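Local coordinates for protein aldehyde dehydrogenase 12 (Zea mays, PDB 6D97) that probably oxidises L-glutamate gamma-semialdehyde to glutamate with NAD+ as the last enzyme of proline catabolism in plants, at residues A[43-53]-A[228-239]. Numbering follows the deposited sequence.
Sequences AEVQNFVQGSW and SIVMEQMIRLLH
Helix 229-240 of the Rossmann-type NAD-binding domain packs here against the N-terminal β-hairpin formed by strands 43-49 and 52-54, and a cation-pi stack of Arg236 on Trp53 centres the contact. The guanidinium lies nearly parallel to the indole (planes 14° apart), its CZ 3.8 Å from the centroid of the five-membered ring, while Phe48 CD1 lies over the opposite indole face. Glu232 packs against the same indole and links Arg236 to the strand backbone. Its CG, turned away from the backbone N (chi1 -156°), rests 3.4 Å from Trp53 CZ3, and a bend at chi2 brings the carboxylate round to Gln46; OE1 accepts a nearly straight bond from Gln46 N (2.8 Å) through the anti lone pair, and OE2 takes Arg236 NE in a salt bridge (2.9 Å) from above the carboxylate plane. A water joins Trp53 NE1 (2.7 Å) to His239 ND1, and His239 CE1 reaches over one face of Phe48, 3.4 Å from CZ. A leucine in place of Trp53 would probably leave the Arg236 guanidinium without its flat support and this water without its indole donor. Toward the start of the helix, Val45 CG2 packs on Ile229 CB (3.6 Å). Strand 43-49 also pairs with strand 70-74, while Met231, Met234 and Leu238 turn to helix 203-214.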
loop_
_atom_site.group_PDB
_atom_site.type_symbol
_atom_site.label_atom_id
_atom_site.label_comp_id
_atom_site.label_asym_id
_atom_site.label_seq_id
_atom_site.Cartn_x
_atom_site.Cartn_y
_atom_site.Cartn_z
ATOM N N ALA A 43 -7.524 43.513 -21.061
ATOM C CA ALA A 43 -6.693 42.362 -21.365
ATOM C C ALA A 43 -7.461 41.403 -22.262
ATOM O O ALA A 43 -8.689 41.464 -22.362
ATOM C CB ALA A 43 -6.254 41.643 -20.086
ATOM N N GLU A 44 -6.728 40.510 -22.920
ATOM C CA GLU A 44 -7.344 39.476 -23.733
ATOM C C GLU A 44 -6.884 38.101 -23.273
ATOM O O GLU A 44 -5.768 37.933 -22.770
ATOM C CB GLU A 44 -7.040 39.662 -25.228
ATOM C CG GLU A 44 -5.573 39.640 -25.614
ATOM C CD GLU A 44 -5.383 39.608 -27.123
ATOM O OE1 GLU A 44 -4.962 38.553 -27.650
ATOM O OE2 GLU A 44 -5.674 40.632 -27.783
ATOM N N VAL A 45 -7.771 37.125 -23.436
ATOM C CA VAL A 45 -7.503 35.731 -23.107
ATOM C C VAL A 45 -7.594 34.923 -24.391
ATOM O O VAL A 45 -8.595 35.005 -25.113
ATOM C CB VAL A 45 -8.490 35.191 -22.057
ATOM C CG1 VAL A 45 -8.166 33.740 -21.717
ATOM C CG2 VAL A 45 -8.455 36.061 -20.825
ATOM N N GLN A 46 -6.557 34.149 -24.672
ATOM C CA GLN A 46 -6.482 33.379 -25.901
ATOM C C GLN A 46 -6.626 31.894 -25.611
ATOM O O GLN A 46 -6.504 31.433 -24.472
ATOM C CB GLN A 46 -5.162 33.645 -26.631
ATOM C CG GLN A 46 -4.952 35.099 -27.011
ATOM C CD GLN A 46 -3.628 35.330 -27.698
ATOM O OE1 GLN A 46 -2.620 35.608 -27.050
ATOM N NE2 GLN A 46 -3.618 35.206 -29.020
ATOM N N ASN A 47 -6.886 31.150 -26.674
ATOM C CA ASN A 47 -6.847 29.701 -26.622
ATOM C C ASN A 47 -5.442 29.214 -26.952
ATOM O O ASN A 47 -4.630 29.931 -27.539
ATOM C CB ASN A 47 -7.858 29.095 -27.596
ATOM C CG ASN A 47 -9.238 29.714 -27.464
ATOM O OD1 ASN A 47 -9.962 29.452 -26.501
ATOM N ND2 ASN A 47 -9.610 30.546 -28.436
ATOM N N PHE A 48 -5.162 27.977 -26.557
ATOM C CA PHE A 48 -3.937 27.291 -26.940
ATOM C C PHE A 48 -4.324 25.947 -27.530
ATOM O O PHE A 48 -4.953 25.128 -26.851
ATOM C CB PHE A 48 -3.002 27.107 -25.742
ATOM C CG PHE A 48 -1.614 26.681 -26.115
ATOM C CD1 PHE A 48 -0.678 27.617 -26.520
ATOM C CD2 PHE A 48 -1.240 25.351 -26.048
ATOM C CE1 PHE A 48 0.601 27.233 -26.855
ATOM C CE2 PHE A 48 0.038 24.962 -26.381
ATOM C CZ PHE A 48 0.959 25.904 -26.789
ATOM N N VAL A 49 -3.959 25.722 -28.788
ATOM C CA VAL A 49 -4.319 24.490 -29.477
ATOM C C VAL A 49 -3.267 24.208 -30.536
ATOM O O VAL A 49 -2.738 25.127 -31.170
ATOM C CB VAL A 49 -5.735 24.579 -30.088
ATOM C CG1 VAL A 49 -5.766 25.572 -31.239
ATOM C CG2 VAL A 49 -6.210 23.215 -30.547
ATOM N N GLN A 50 -2.957 22.923 -30.699
ATOM C CA GLN A 50 -1.959 22.453 -31.655
ATOM C C GLN A 50 -0.634 23.195 -31.492
ATOM O O GLN A 50 0.076 23.449 -32.467
ATOM C CB GLN A 50 -2.485 22.562 -33.089
ATOM C CG GLN A 50 -3.960 22.197 -33.218
ATOM C CD GLN A 50 -4.229 21.239 -34.356
ATOM O OE1 GLN A 50 -3.757 20.103 -34.349
ATOM N NE2 GLN A 50 -4.986 21.695 -35.346
ATOM N N GLY A 51 -0.303 23.559 -30.253
ATOM C CA GLY A 51 1.006 24.080 -29.915
ATOM C C GLY A 51 1.200 25.578 -30.013
ATOM O O GLY A 51 2.342 26.038 -29.900
ATOM N N SER A 52 0.142 26.361 -30.208
ATOM C CA SER A 52 0.331 27.802 -30.314
ATOM C C SER A 52 -0.868 28.542 -29.742
ATOM O O SER A 52 -1.988 28.025 -29.693
ATOM C CB SER A 52 0.588 28.235 -31.765
ATOM O OG SER A 52 -0.360 27.671 -32.653
ATOM N N TRP A 53 -0.602 29.766 -29.291
ATOM C CA TRP A 53 -1.658 30.652 -28.824
ATOM C C TRP A 53 -2.451 31.191 -30.006
ATOM O O TRP A 53 -1.883 31.611 -31.018
ATOM C CB TRP A 53 -1.057 31.798 -28.012
ATOM C CG TRP A 53 -0.506 31.338 -26.692
ATOM C CD1 TRP A 53 0.808 31.140 -26.366
ATOM C CD2 TRP A 53 -1.262 30.998 -25.527
ATOM N NE1 TRP A 53 0.909 30.703 -25.066
ATOM C CE2 TRP A 53 -0.349 30.609 -24.530
ATOM C CE3 TRP A 53 -2.628 30.987 -25.232
ATOM C CZ2 TRP A 53 -0.758 30.217 -23.257
ATOM C CZ3 TRP A 53 -3.031 30.593 -23.974
ATOM C CH2 TRP A 53 -2.101 30.218 -23.000
ATOM N N SER A 228 -10.961 32.640 -16.791
ATOM C CA SER A 228 -9.966 31.815 -17.468
ATOM C C SER A 228 -8.649 32.541 -17.698
ATOM O O SER A 228 -7.679 31.901 -18.121
ATOM C CB SER A 228 -10.508 31.316 -18.809
ATOM O OG SER A 228 -10.839 32.393 -19.669
ATOM N N ILE A 229 -8.594 33.851 -17.440
ATOM C CA ILE A 229 -7.347 34.591 -17.603
ATOM C C ILE A 229 -6.279 34.044 -16.672
ATOM O O ILE A 229 -5.087 34.059 -17.001
ATOM C CB ILE A 229 -7.582 36.102 -17.377
ATOM C CG1 ILE A 229 -6.383 36.914 -17.872
ATOM C CG2 ILE A 229 -7.856 36.406 -15.906
ATOM C CD1 ILE A 229 -6.679 38.397 -18.059
ATOM N N VAL A 230 -6.689 33.516 -15.517
ATOM C CA VAL A 230 -5.729 33.051 -14.520
ATOM C C VAL A 230 -4.981 31.832 -15.039
ATOM O O VAL A 230 -3.745 31.805 -15.073
ATOM C CB VAL A 230 -6.439 32.747 -13.191
ATOM C CG1 VAL A 230 -5.457 32.144 -12.199
ATOM C CG2 VAL A 230 -7.069 34.012 -12.636
ATOM N N MET A 231 -5.723 30.801 -15.455
ATOM C CA MET A 231 -5.076 29.607 -15.985
ATOM C C MET A 231 -4.318 29.903 -17.266
ATOM O O MET A 231 -3.330 29.226 -17.568
ATOM C CB MET A 231 -6.098 28.499 -16.227
ATOM C CG MET A 231 -6.276 27.580 -15.048
ATOM S SD MET A 231 -4.730 26.993 -14.321
ATOM C CE MET A 231 -4.163 25.872 -15.593
ATOM N N GLU A 232 -4.759 30.902 -18.033
ATOM C CA GLU A 232 -4.012 31.291 -19.223
ATOM C C GLU A 232 -2.614 31.764 -18.845
ATOM O O GLU A 232 -1.620 31.354 -19.454
ATOM C CB GLU A 232 -4.771 32.377 -19.985
ATOM C CG GLU A 232 -4.423 32.438 -21.462
ATOM C CD GLU A 232 -3.910 33.792 -21.896
ATOM O OE1 GLU A 232 -4.444 34.342 -22.879
ATOM O OE2 GLU A 232 -2.971 34.307 -21.253
ATOM N N GLN A 233 -2.522 32.615 -17.821
ATOM C CA GLN A 233 -1.220 33.035 -17.311
ATOM C C GLN A 233 -0.457 31.860 -16.714
ATOM O O GLN A 233 0.763 31.755 -16.881
ATOM C CB GLN A 233 -1.399 34.143 -16.273
ATOM C CG GLN A 233 -2.124 35.364 -16.806
ATOM C CD GLN A 233 -1.402 36.000 -17.976
ATOM O OE1 GLN A 233 -0.257 36.432 -17.854
ATOM N NE2 GLN A 233 -2.065 36.052 -19.123
ATOM N N MET A 234 -1.158 30.962 -16.018
ATOM C CA MET A 234 -0.489 29.805 -15.431
ATOM C C MET A 234 0.090 28.897 -16.510
ATOM O O MET A 234 1.181 28.337 -16.343
ATOM C CB MET A 234 -1.461 29.036 -14.537
ATOM C CG MET A 234 -0.816 27.887 -13.790
ATOM S SD MET A 234 0.435 28.460 -12.630
ATOM C CE MET A 234 1.446 26.990 -12.515
ATOM N N ILE A 235 -0.616 28.753 -17.634
ATOM C CA ILE A 235 -0.125 27.907 -18.718
ATOM C C ILE A 235 1.124 28.509 -19.349
ATOM O O ILE A 235 2.054 27.787 -19.729
ATOM C CB ILE A 235 -1.234 27.677 -19.757
ATOM C CG1 ILE A 235 -2.329 26.794 -19.161
ATOM C CG2 ILE A 235 -0.670 27.021 -20.999
ATOM C CD1 ILE A 235 -3.589 26.741 -19.998
ATOM N N ARG A 236 1.170 29.839 -19.467
ATOM C CA ARG A 236 2.373 30.496 -19.970
ATOM C C ARG A 236 3.560 30.233 -19.056
ATOM O O ARG A 236 4.671 29.964 -19.529
ATOM C CB ARG A 236 2.127 31.996 -20.120
ATOM C CG ARG A 236 1.023 32.308 -21.102
ATOM C CD ARG A 236 0.805 33.799 -21.303
ATOM N NE ARG A 236 -0.242 34.036 -22.294
ATOM C CZ ARG A 236 -0.028 34.129 -23.602
ATOM N NH1 ARG A 236 1.203 34.018 -24.083
ATOM N NH2 ARG A 236 -1.046 34.334 -24.432
ATOM N N LEU A 237 3.339 30.297 -17.742
ATOM C CA LEU A 237 4.377 29.924 -16.788
ATOM C C LEU A 237 4.794 28.473 -16.985
ATOM O O LEU A 237 5.990 28.156 -17.015
ATOM C CB LEU A 237 3.875 30.163 -15.360
ATOM C CG LEU A 237 4.720 29.872 -14.108
ATOM C CD1 LEU A 237 4.060 30.552 -12.908
ATOM C CD2 LEU A 237 4.926 28.373 -13.819
ATOM N N LEU A 238 3.815 27.573 -17.115
ATOM C CA LEU A 238 4.129 26.153 -17.260
ATOM C C LEU A 238 4.941 25.893 -18.523
ATOM O O LEU A 238 5.849 25.052 -18.522
ATOM C CB LEU A 238 2.841 25.330 -17.263
ATOM C CG LEU A 238 2.153 25.143 -15.909
ATOM C CD1 LEU A 238 0.748 24.588 -16.079
ATOM C CD2 LEU A 238 2.990 24.225 -15.027
ATOM N N HIS A 239 4.627 26.603 -19.610
ATOM C CA HIS A 239 5.430 26.484 -20.823
ATOM C C HIS A 239 6.862 26.939 -20.576
ATOM O O HIS A 239 7.812 26.298 -21.042
ATOM C CB HIS A 239 4.799 27.291 -21.956
ATOM C CG HIS A 239 3.590 26.647 -22.559
ATOM N ND1 HIS A 239 2.518 27.375 -23.026
ATOM C CD2 HIS A 239 3.284 25.346 -22.776
ATOM C CE1 HIS A 239 1.604 26.552 -23.505
ATOM N NE2 HIS A 239 2.043 25.314 -23.366
HETATM O O HOH W 1 3.180 29.991 -23.794
#